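Beta-hexosaminidase Amuc_2018 (Akkermansia muciniphila, PDB 6JEB) hydrolyses terminal non-reducing N-acetylglucosamine and N-acetylgalactosamine residues from beta-linked glycans, including terminally unbranched N-glycans and chitobiose. Local coordinates at residues F306-E309 with G310-I314; E334-K338 with A339-L343; A277-D281 with E282-M286; E187-M190 with P191-Q195. All blocks are in the same frame, centred on the assembly; numbering follows the deposited sequence. Where two conformers were deposited one is given.

Contact 1: residues F306-E309 with G310-I314. With ACM (acetamide), chain C.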
loop_
_atom_site.group_PDB
_atom_site.type_symbol
_atom_site.label_atom_id
_atom_site.label_comp_id
_atom_site.label_asym_id
_atom_site.label_seq_id
_atom_site.Cartn_x
_atom_site.Cartn_y
_atom_site.Cartn_z
ATOM N N PHE A 306 3.389 -6.365 -9.865
ATOM C CA PHE A 306 2.143 -6.374 -10.625
ATOM C C PHE A 306 0.978 -6.726 -9.714
ATOM O O PHE A 306 1.135 -7.489 -8.757
ATOM C CB PHE A 306 2.167 -7.437 -11.733
ATOM C CG PHE A 306 3.397 -7.396 -12.592
ATOM C CD1 PHE A 306 4.551 -8.073 -12.206
ATOM C CD2 PHE A 306 3.398 -6.707 -13.798
ATOM C CE1 PHE A 306 5.689 -8.043 -12.998
ATOM C CE2 PHE A 306 4.535 -6.677 -14.590
ATOM C CZ PHE A 306 5.678 -7.350 -14.189
ATOM N N TRP A 307 -0.209 -6.204 -10.045
ATOM C CA TRP A 307 -1.447 -6.778 -9.522
ATOM C C TRP A 307 -1.654 -8.137 -10.179
ATOM O O TRP A 307 -1.669 -8.235 -11.410
ATOM C CB TRP A 307 -2.646 -5.873 -9.830
ATOM C CG TRP A 307 -2.565 -4.492 -9.237
ATOM C CD1 TRP A 307 -2.406 -3.316 -9.920
ATOM C CD2 TRP A 307 -2.639 -4.140 -7.845
ATOM N NE1 TRP A 307 -2.368 -2.255 -9.041
ATOM C CE2 TRP A 307 -2.509 -2.735 -7.761
ATOM C CE3 TRP A 307 -2.814 -4.874 -6.665
ATOM C CZ2 TRP A 307 -2.544 -2.052 -6.548
ATOM C CZ3 TRP A 307 -2.848 -4.194 -5.453
ATOM C CH2 TRP A 307 -2.713 -2.794 -5.406
ATOM N N TYR A 308 -1.800 -9.187 -9.373
ATOM C CA TYR A 308 -2.005 -10.520 -9.929
ATOM C C TYR A 308 -3.386 -10.619 -10.564
ATOM O O TYR A 308 -4.396 -10.319 -9.920
ATOM C CB TYR A 308 -1.884 -11.563 -8.821
ATOM C CG TYR A 308 -1.951 -12.980 -9.333
ATOM C CD1 TYR A 308 -1.044 -13.438 -10.280
ATOM C CD2 TYR A 308 -2.916 -13.863 -8.867
ATOM C CE1 TYR A 308 -1.092 -14.750 -10.751
ATOM C CE2 TYR A 308 -2.978 -15.178 -9.335
ATOM C CZ TYR A 308 -2.062 -15.611 -10.277
ATOM O OH TYR A 308 -2.101 -16.906 -10.748
ATOM N N GLU A 309 -3.438 -11.050 -11.827
ATOM C CA GLU A 309 -4.698 -11.112 -12.563
ATOM C C GLU A 309 -5.144 -12.539 -12.875
ATOM O O GLU A 309 -6.005 -12.741 -13.734
ATOM C CB GLU A 309 -4.661 -10.231 -13.817
ATOM C CG GLU A 309 -4.734 -8.736 -13.491
ATOM C CD GLU A 309 -6.086 -8.326 -12.925
ATOM O OE1 GLU A 309 -6.946 -7.860 -13.693
ATOM O OE2 GLU A 309 -6.303 -8.476 -11.705
ATOM N N GLY A 310 -4.588 -13.529 -12.180
ATOM C CA GLY A 310 -5.088 -14.883 -12.261
ATOM C C GLY A 310 -4.472 -15.754 -13.334
ATOM O O GLY A 310 -4.852 -16.927 -13.444
ATOM N N ASN A 311 -3.545 -15.232 -14.131
ATOM C CA ASN A 311 -2.853 -16.012 -15.157
ATOM C C ASN A 311 -1.363 -15.931 -14.845
ATOM O O ASN A 311 -0.668 -15.021 -15.305
ATOM C CB ASN A 311 -3.156 -15.495 -16.562
ATOM C CG ASN A 311 -2.501 -16.346 -17.640
ATOM O OD1 ASN A 311 -1.943 -17.405 -17.351
ATOM N ND2 ASN A 311 -2.562 -15.889 -18.884
ATOM N N ALA A 312 -0.867 -16.893 -14.068
ATOM C CA ALA A 312 0.527 -16.838 -13.646
ATOM C C ALA A 312 1.493 -16.873 -14.821
ATOM O O ALA A 312 2.647 -16.459 -14.670
ATOM C CB ALA A 312 0.831 -17.971 -12.668
ATOM N N GLY A 313 1.041 -17.328 -15.992
ATOM C CA GLY A 313 1.930 -17.467 -17.132
ATOM C C GLY A 313 2.425 -16.161 -17.723
ATOM O O GLY A 313 3.394 -16.176 -18.488
ATOM N N ILE A 314 1.788 -15.029 -17.395
ATOM C CA ILE A 314 2.211 -13.756 -17.983
ATOM C C ILE A 314 3.348 -13.088 -17.220
ATOM O O ILE A 314 3.856 -12.052 -17.677
ATOM C CB ILE A 314 1.063 -12.750 -18.228
ATOM C CG1 ILE A 314 0.471 -12.237 -16.912
ATOM C CG2 ILE A 314 -0.018 -13.365 -19.121
ATOM C CD1 ILE A 314 -0.506 -11.074 -17.110
HETATM C C1 ACM C . -7.417 -3.313 -8.405
HETATM O O ACM C . -8.184 -3.425 -7.502
HETATM N N ACM C . -7.880 -2.719 -9.618
HETATM C C2 ACM C . -5.972 -3.775 -8.343
HETATM O O HOH W 1 -2.753 -19.095 -13.259
#

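Contact 2: residues E334-K338 with A339-L343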
loop_
_atom_site.group_PDB
_atom_site.type_symbol
_atom_site.label_atom_id
_atom_site.label_comp_id
_atom_site.label_asym_id
_atom_site.label_seq_id
_atom_site.Cartn_x
_atom_site.Cartn_y
_atom_site.Cartn_z
ATOM N N GLU A 334 -1.273 -20.944 -4.370
ATOM C CA GLU A 334 -0.831 -22.193 -4.982
ATOM C C GLU A 334 -0.219 -21.952 -6.357
ATOM O O GLU A 334 0.841 -22.502 -6.683
ATOM C CB GLU A 334 -2.010 -23.162 -5.078
ATOM C CG GLU A 334 -1.774 -24.350 -5.992
ATOM C CD GLU A 334 -2.998 -25.234 -6.108
ATOM O OE1 GLU A 334 -3.447 -25.766 -5.072
ATOM O OE2 GLU A 334 -3.521 -25.385 -7.233
ATOM N N LYS A 335 -0.874 -21.129 -7.182
ATOM C CA LYS A 335 -0.388 -20.911 -8.543
ATOM C C LYS A 335 0.909 -20.109 -8.562
ATOM O O LYS A 335 1.788 -20.366 -9.392
ATOM C CB LYS A 335 -1.460 -20.224 -9.394
ATOM C CG LYS A 335 -2.707 -21.056 -9.641
ATOM C CD LYS A 335 -2.393 -22.352 -10.369
ATOM C CE LYS A 335 -3.623 -23.248 -10.438
ATOM N NZ LYS A 335 -3.309 -24.671 -10.122
ATOM N N THR A 336 1.048 -19.118 -7.677
ATOM C CA THR A 336 2.296 -18.361 -7.659
ATOM C C THR A 336 3.460 -19.227 -7.194
ATOM O O THR A 336 4.577 -19.100 -7.709
ATOM C CB THR A 336 2.166 -17.095 -6.808
ATOM O OG1 THR A 336 1.713 -17.435 -5.491
ATOM C CG2 THR A 336 1.200 -16.108 -7.457
ATOM N N LYS A 337 3.224 -20.111 -6.224
ATOM C CA LYS A 337 4.274 -21.039 -5.820
ATOM C C LYS A 337 4.707 -21.905 -6.998
ATOM O O LYS A 337 5.904 -22.067 -7.257
ATOM C CB LYS A 337 3.801 -21.909 -4.659
ATOM C CG LYS A 337 4.854 -22.908 -4.194
ATOM C CD LYS A 337 4.301 -23.878 -3.172
ATOM C CE LYS A 337 5.296 -24.991 -2.896
ATOM N NZ LYS A 337 6.562 -24.460 -2.315
ATOM N N LYS A 338 3.735 -22.452 -7.735
ATOM C CA LYS A 338 4.064 -23.317 -8.866
ATOM C C LYS A 338 4.820 -22.563 -9.950
ATOM O O LYS A 338 5.686 -23.143 -10.619
ATOM C CB LYS A 338 2.795 -23.933 -9.458
ATOM C CG LYS A 338 2.062 -24.887 -8.536
ATOM C CD LYS A 338 0.985 -25.659 -9.286
ATOM C CE LYS A 338 0.081 -26.418 -8.328
ATOM N NZ LYS A 338 0.864 -27.174 -7.316
ATOM N N ALA A 339 4.517 -21.280 -10.134
ATOM C CA ALA A 339 5.148 -20.469 -11.165
ATOM C C ALA A 339 6.441 -19.813 -10.703
ATOM O O ALA A 339 7.074 -19.106 -11.493
ATOM C CB ALA A 339 4.176 -19.393 -11.661
ATOM N N GLY A 340 6.840 -20.012 -9.449
ATOM C CA GLY A 340 8.051 -19.389 -8.953
ATOM C C GLY A 340 7.935 -17.901 -8.720
ATOM O O GLY A 340 8.935 -17.183 -8.813
ATOM N N LEU A 341 6.737 -17.416 -8.422
ATOM C CA LEU A 341 6.517 -16.001 -8.162
ATOM C C LEU A 341 6.428 -15.755 -6.662
ATOM O O LEU A 341 6.006 -16.624 -5.895
ATOM C CB LEU A 341 5.216 -15.526 -8.816
ATOM C CG LEU A 341 5.117 -15.789 -10.319
ATOM C CD1 LEU A 341 3.725 -15.480 -10.858
ATOM C CD2 LEU A 341 6.161 -14.967 -11.055
ATOM N N ASN A 342 6.832 -14.559 -6.249
ATOM C CA ASN A 342 6.611 -14.119 -4.881
ATOM C C ASN A 342 5.268 -13.407 -4.790
ATOM O O ASN A 342 4.767 -12.859 -5.775
ATOM C CB ASN A 342 7.756 -13.220 -4.429
ATOM C CG ASN A 342 9.088 -13.957 -4.436
ATOM O OD1 ASN A 342 9.194 -15.063 -3.909
ATOM N ND2 ASN A 342 10.095 -13.366 -5.061
ATOM N N LEU A 343 4.680 -13.420 -3.599
ATOM C CA LEU A 343 3.299 -12.992 -3.437
ATOM C C LEU A 343 3.176 -12.030 -2.268
ATOM O O LEU A 343 3.724 -12.276 -1.192
ATOM C CB LEU A 343 2.387 -14.202 -3.212
ATOM C CG LEU A 343 0.892 -13.901 -3.139
ATOM C CD1 LEU A 343 0.429 -13.303 -4.457
ATOM C CD2 LEU A 343 0.100 -15.158 -2.807
#

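Contact 3: residues A277-D281 with E282-M286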
loop_
_atom_site.group_PDB
_atom_site.type_symbol
_atom_site.label_atom_id
_atom_site.label_comp_id
_atom_site.label_asym_id
_atom_site.label_seq_id
_atom_site.Cartn_x
_atom_site.Cartn_y
_atom_site.Cartn_z
ATOM N N ALA A 277 5.475 -12.176 -34.323
ATOM C CA ALA A 277 6.018 -12.826 -33.137
ATOM C C ALA A 277 5.469 -14.232 -32.916
ATOM O O ALA A 277 5.862 -14.886 -31.941
ATOM C CB ALA A 277 5.761 -11.966 -31.893
ATOM N N ALA A 278 4.583 -14.711 -33.792
ATOM C CA ALA A 278 3.916 -16.003 -33.623
ATOM C C ALA A 278 3.177 -16.092 -32.286
ATOM O O ALA A 278 3.179 -17.129 -31.617
ATOM C CB ALA A 278 4.871 -17.183 -33.832
ATOM N N MET A 279 2.538 -14.994 -31.891
ATOM C CA MET A 279 1.732 -14.964 -30.678
ATOM C C MET A 279 0.322 -15.433 -30.994
ATOM O O MET A 279 -0.312 -14.936 -31.930
ATOM C CB MET A 279 1.664 -13.553 -30.105
ATOM C CG MET A 279 2.971 -13.039 -29.572
ATOM S SD MET A 279 2.799 -11.310 -29.120
ATOM C CE MET A 279 4.451 -10.957 -28.542
ATOM N N LYS A 280 -0.173 -16.366 -30.189
ATOM C CA LYS A 280 -1.465 -16.983 -30.438
ATOM C C LYS A 280 -2.627 -16.186 -29.869
ATOM O O LYS A 280 -3.755 -16.340 -30.346
ATOM C CB LYS A 280 -1.492 -18.411 -29.874
ATOM C CG LYS A 280 -0.668 -19.432 -30.665
ATOM C CD LYS A 280 0.839 -19.234 -30.500
ATOM C CE LYS A 280 1.642 -20.261 -31.283
ATOM N NZ LYS A 280 3.084 -19.884 -31.363
ATOM N N ASP A 281 -2.382 -15.333 -28.875
ATOM C CA ASP A 281 -3.457 -14.587 -28.241
ATOM C C ASP A 281 -2.868 -13.358 -27.563
ATOM O O ASP A 281 -1.659 -13.111 -27.602
ATOM C CB ASP A 281 -4.250 -15.458 -27.255
ATOM C CG ASP A 281 -3.383 -16.052 -26.150
ATOM O OD1 ASP A 281 -2.536 -15.334 -25.578
ATOM O OD2 ASP A 281 -3.570 -17.243 -25.824
ATOM N N GLU A 282 -3.742 -12.596 -26.914
ATOM C CA GLU A 282 -3.325 -11.351 -26.294
ATOM C C GLU A 282 -2.726 -11.552 -24.909
ATOM O O GLU A 282 -2.116 -10.616 -24.379
ATOM C CB GLU A 282 -4.490 -10.357 -26.260
ATOM C CG GLU A 282 -4.904 -9.829 -27.633
ATOM C CD GLU A 282 -5.596 -10.882 -28.489
ATOM O OE1 GLU A 282 -6.461 -11.619 -27.965
ATOM O OE2 GLU A 282 -5.255 -10.990 -29.684
ATOM N N GLN A 283 -2.874 -12.741 -24.309
ATOM C CA GLN A 283 -2.138 -13.017 -23.078
ATOM C C GLN A 283 -0.653 -13.202 -23.362
ATOM O O GLN A 283 0.193 -12.759 -22.579
ATOM C CB GLN A 283 -2.725 -14.223 -22.341
ATOM C CG GLN A 283 -4.086 -13.968 -21.718
ATOM C CD GLN A 283 -4.048 -12.875 -20.665
ATOM O OE1 GLN A 283 -3.507 -13.071 -19.578
ATOM N NE2 GLN A 283 -4.615 -11.712 -20.984
ATOM N N GLU A 284 -0.313 -13.854 -24.477
ATOM C CA GLU A 284 1.083 -13.884 -24.910
ATOM C C GLU A 284 1.590 -12.475 -25.178
ATOM O O GLU A 284 2.735 -12.141 -24.858
ATOM C CB GLU A 284 1.227 -14.722 -26.179
ATOM C CG GLU A 284 1.383 -16.205 -25.960
ATOM C CD GLU A 284 1.826 -16.909 -27.226
ATOM O OE1 GLU A 284 3.027 -16.830 -27.568
ATOM O OE2 GLU A 284 0.965 -17.517 -27.892
ATOM N N GLN A 285 0.744 -11.630 -25.768
ATOM C CA GLN A 285 1.143 -10.248 -25.995
ATOM C C GLN A 285 1.367 -9.523 -24.673
ATOM O O GLN A 285 2.326 -8.755 -24.531
ATOM C CB GLN A 285 0.083 -9.533 -26.824
ATOM C CG GLN A 285 0.542 -8.160 -27.283
ATOM C CD GLN A 285 -0.478 -7.444 -28.143
ATOM O OE1 GLN A 285 -1.364 -8.066 -28.731
ATOM N NE2 GLN A 285 -0.357 -6.126 -28.220
ATOM N N MET A 286 0.493 -9.765 -23.689
ATOM C CA MET A 286 0.653 -9.153 -22.373
ATOM C C MET A 286 1.951 -9.604 -21.716
ATOM O O MET A 286 2.672 -8.790 -21.126
ATOM C CB MET A 286 -0.547 -9.505 -21.488
ATOM C CG MET A 286 -0.585 -8.790 -20.128
ATOM S SD MET A 286 -1.011 -7.035 -20.230
ATOM C CE MET A 286 -2.690 -7.099 -20.851
HETATM O O HOH W 2 5.573 -15.694 -29.338
#

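Contact 4: residues E187-M190 with P191-Q195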
loop_
_atom_site.group_PDB
_atom_site.type_symbol
_atom_site.label_atom_id
_atom_site.label_comp_id
_atom_site.label_asym_id
_atom_site.label_seq_id
_atom_site.Cartn_x
_atom_site.Cartn_y
_atom_site.Cartn_z
ATOM N N GLU A 187 3.754 3.427 -8.317
ATOM C CA GLU A 187 3.047 2.607 -9.299
ATOM C C GLU A 187 2.719 3.442 -10.527
ATOM O O GLU A 187 2.075 4.496 -10.416
ATOM C CB GLU A 187 1.759 1.983 -8.749
ATOM C CG GLU A 187 1.037 1.117 -9.786
ATOM C CD GLU A 187 -0.302 0.597 -9.308
ATOM O OE1 GLU A 187 -0.610 0.718 -8.097
ATOM O OE2 GLU A 187 -1.053 0.063 -10.150
ATOM N N ILE A 188 3.169 2.970 -11.683
ATOM C CA ILE A 188 2.761 3.485 -12.985
ATOM C C ILE A 188 1.912 2.383 -13.601
ATOM O O ILE A 188 2.443 1.391 -14.117
ATOM C CB ILE A 188 3.963 3.826 -13.875
ATOM C CG1 ILE A 188 5.000 4.666 -13.114
ATOM C CG2 ILE A 188 3.501 4.525 -15.160
ATOM C CD1 ILE A 188 4.492 6.013 -12.619
ATOM N N ASP A 189 0.591 2.524 -13.524
ATOM C CA ASP A 189 -0.289 1.432 -13.924
ATOM C C ASP A 189 -0.320 1.322 -15.455
ATOM O O ASP A 189 -0.544 2.311 -16.163
ATOM C CB ASP A 189 -1.685 1.663 -13.333
ATOM C CG ASP A 189 -2.547 0.407 -13.315
ATOM O OD1 ASP A 189 -2.276 -0.530 -14.097
ATOM O OD2 ASP A 189 -3.520 0.377 -12.514
ATOM N N MET A 190 -0.054 0.123 -15.969
ATOM C CA MET A 190 -0.041 -0.123 -17.404
ATOM C C MET A 190 -0.371 -1.589 -17.632
ATOM O O MET A 190 -0.152 -2.419 -16.744
ATOM C CB MET A 190 1.341 0.195 -17.985
ATOM C CG MET A 190 2.461 -0.582 -17.323
ATOM S SD MET A 190 4.087 -0.073 -17.903
ATOM C CE MET A 190 4.337 1.403 -16.956
ATOM N N PRO A 191 -0.895 -1.949 -18.819
ATOM C CA PRO A 191 -1.165 -1.074 -19.963
ATOM C C PRO A 191 -2.519 -0.365 -19.896
ATOM O O PRO A 191 -2.764 0.523 -20.717
ATOM C CB PRO A 191 -1.125 -2.045 -21.147
ATOM C CG PRO A 191 -1.657 -3.341 -20.572
ATOM C CD PRO A 191 -1.144 -3.369 -19.138
ATOM N N GLY A 192 -3.375 -0.746 -18.950
ATOM C CA GLY A 192 -4.682 -0.150 -18.790
ATOM C C GLY A 192 -4.721 0.890 -17.692
ATOM O O GLY A 192 -3.692 1.439 -17.278
ATOM N N HIS A 193 -5.932 1.161 -17.204
ATOM C CA HIS A 193 -6.156 2.238 -16.241
ATOM C C HIS A 193 -5.465 3.519 -16.698
ATOM O O HIS A 193 -4.826 4.233 -15.919
ATOM C CB HIS A 193 -5.744 1.821 -14.824
ATOM C CG HIS A 193 -6.797 1.028 -14.113
ATOM N ND1 HIS A 193 -7.842 1.628 -13.442
ATOM C CD2 HIS A 193 -6.988 -0.310 -13.993
ATOM C CE1 HIS A 193 -8.621 0.695 -12.921
ATOM N NE2 HIS A 193 -8.127 -0.491 -13.242
ATOM N N ASN A 194 -5.637 3.826 -17.987
ATOM C CA ASN A 194 -4.817 4.820 -18.664
ATOM C C ASN A 194 -5.644 5.899 -19.355
ATOM O O ASN A 194 -5.153 6.531 -20.298
ATOM C CB ASN A 194 -3.869 4.147 -19.666
ATOM C CG ASN A 194 -2.441 4.072 -19.156
ATOM O OD1 ASN A 194 -1.987 4.947 -18.416
ATOM N ND2 ASN A 194 -1.716 3.041 -19.571
ATOM N N GLN A 195 -6.878 6.150 -18.906
ATOM C CA GLN A 195 -7.669 7.174 -19.590
ATOM C C GLN A 195 -7.027 8.553 -19.472
ATOM O O GLN A 195 -7.099 9.352 -20.413
ATOM C CB GLN A 195 -9.117 7.199 -19.109
ATOM C CG GLN A 195 -9.978 8.148 -19.949
ATOM C CD GLN A 195 -11.457 7.941 -19.738
ATOM O OE1 GLN A 195 -11.900 6.823 -19.456
ATOM N NE2 GLN A 195 -12.237 9.018 -19.866
HETATM O O HOH W 3 0.602 4.264 -17.772
HETATM O O HOH W 4 -2.157 4.431 -15.326
HETATM O O HOH W 5 -3.620 -1.963 -16.284
#

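Contact 1: residues F306-E309 with G310-I314
Tyr308 and Gly310 meet where the chain passes from strand 303-307 into the loop before strand 320-323. Gly310 turns the backbone with a positive phi of 90°, and a CB would fall 2.5 Å from Glu309 O, so this conformation suits only a residue without a side chain. Beyond it comes a short 3-10 segment, in which Ile314 N bonds to Asn311 O. Asn311 OD1 closes an Asx turn by accepting from Gly313 N (3.3 Å), well above the carbonyl plane, while ND2 donates to Gln283 OE1 of helix 282-299.

With CG anti to the backbone N (chi1 -174°), the Tyr308 ring lies over the glycine: Gly310 CA is 4.0 Å from the ring centroid, 28° off its normal, a CH-pi contact. Ala312 CA sits at the ring edge, in its plane, and Tyr308 OH reaches Ala312 CB at 3.7 Å. A water accepts from Ala312 N (3.0 Å), donates to Gly310 O, and makes a weak bond with the phenol. With an alanine at Tyr308, the Gly310 methylene would probably lose the face it packs on and the water its weak link to the phenol. Trp307 CD2 is 3.4 Å from C2 of the acetamide, whose methyl rests over the centre of one indole face.

Glu309 OE1 accepts from N of the active-site Glu258 and forms a salt bridge with Arg325, so this bend borders the substrate pocket that Trp307 helps line. Phe306 bonds to Thr320 and Tyr322 through the backbone, Tyr308 and Ala312 pack on helix 329-339, and Ile314 on helix 282-299.

Contact 2: residues E334-K338 with A339-L343
Thr336 and Leu341 are joined by the longest-reaching of three backbone hydrogen bonds that finish helix 329-339. Leu341 N gives its hydrogen to Thr336 O (2.8 Å, 162° at the hydrogen), and Gly340 N bonds to Lys337 O at 3.1 Å; with the positive phi of Gly340 (73°), these two bonds define a Schellman motif. Ala339 N keeps the ordinary helical partner, Lys335 O, at 3.0 Å. The donors differ in approach: Leu341 N is only tilted from the carbonyl plane of Thr336, whereas Gly340 N stands high above that of Lys337, as the chain swings out of the helix.

Apolar contact follows the same reversal. Thr336 CB is 4.0 Å from Leu341 CB. Thr336 also crosses the side chain of Leu343 at about a right angle, its methyl CG2 being 4.2 Å from Leu343 CD1; Leu343 was modelled in two conformers, so this last approach is less certain.

Among polar side chains, Thr336 holds OG1 between the backbone N and the carbonyl carbon (chi1 55°), which directs the hydroxyl back along the helix to Ser332 O; His391 NE2 is a further partner. Lys335 NZ forms a salt bridge with Glu334 OE2, on its anti lone pair, in one of the two deposited conformers of the glutamate.

The motif thus turns the chain within the beta-alpha-beta unit of strand 320-323, helix 329-339 and strand 342-345. Leu343 packs on Val321 and Ala323 of one neighbouring strand, and its backbone bonds to Arg393 in the other, strand 392-399.

Contact 3: residues A277-D281 with E282-M286
Asp281 and Glu284 meet at the N-cap of helix 282-299, just after a Schellman motif at Ala278 has ended helix 268-277. The Asp281 carboxylate is turned into the helix start, its CG between the backbone N and the carbonyl carbon (chi1 58°). Glu284 N therefore meets Asp281 OD1 nearly head-on to the C-O bond, at 2.9 Å and 164°. An alanine at Asp281 would probably leave Glu284 N without this acceptor and the first helical turn less firmly fixed.

Glu284 reaches back. In the conformer described, one of two deposited and so less certain, its extended chain brings OE2 to 2.8 Å from Lys280 N, met from above the carboxylate plane; the exchange resembles a capping box, but the returning bond goes to the residue before the N-cap. Met279 crosses Glu284 at a slant, CB to CB at 4.1 Å, and stretches on until its SD is 3.7 Å from Gln285 CA.

Gln285 OE1 accepts from Arg274 NH1, and its side chain packs on the zinc ligand Cys270, placing the helix start beside the metal site. Lys280 bends at its second torsion and doubles back, so that NZ donates to Ala278 O at 2.8 Å.

Contact 4: residues E187-M190 with P191-Q195
Asp189, Met190 and Pro191 shape the loop that follows strand 183-187 of the TIM barrel, and a cis peptide bond between the last two sets its course. The cis link brings Met190 CA and Pro191 CA to 3.0 Å. It also crowds Met190 CB to 3.4 Å from Pro191 CA, tighter than a usual van der Waals contact. Met190 CG stands between the backbone N and the carbonyl carbon (chi1 57°), and the side chain leads away from the proline to pack on Phe289 and Thr293 of helix 282-299 and on Tyr236.

Asp189 is the polar counterpart. Its OD2 lies 3.5 Å from His193 CB, where the two side chains cross with carboxylate and imidazole planes 25° apart, an oblique packing contact. The nitrogens of His193 serve Asp130 and Glu258, completing the charge relay of the active site, while Asp189 OD2 comes close to the carboxylate of Asp257. Asp189 OD1 has two donors: Gly256 N, and a water (2.9 Å) that in turn accepts from Gly192 N. Through that water the carboxylate spans the turn and holds the backbone just ahead of the catalytic histidine.

The main-chain oxygen of Asp189 is reached in a similar indirect way. A second water donates to Asp189 O at 2.8 Å and also to Asn194 OD1, linking both sides of the loop within a fully buried setting. The other end of the same amide returns to the proline: Asn194 ND2 donates to Pro191 O at 3.0 Å, from well above the carbonyl plane, with the acceptor close to the plane of the asparagine amide.

How the contacts relate
Along the chain the order is contact 4, contact 3, contact 1, contact 2, all within the TIM-barrel catalytic domain. Contact 1 is the hub, about 10 Å centre to centre from contact 2 and about 15 Å from contacts 3 and 4. Contacts 1 and 2 reach the same parallel barrel sheet, with strand 320-323 between strands 303-307 and 342-345, and meet at Ala312 and Ala339. Contact 1 meets contact 3 through Asn311 and Gln283, and contact 4 through the hydrogen bond of Trp307 NE1 to Glu187 OE2, next to the acetamide pocket. Contacts 3 and 4 touch where Met286 packs on Pro191. The set runs from the zinc side, past the active site, to helix 329-339.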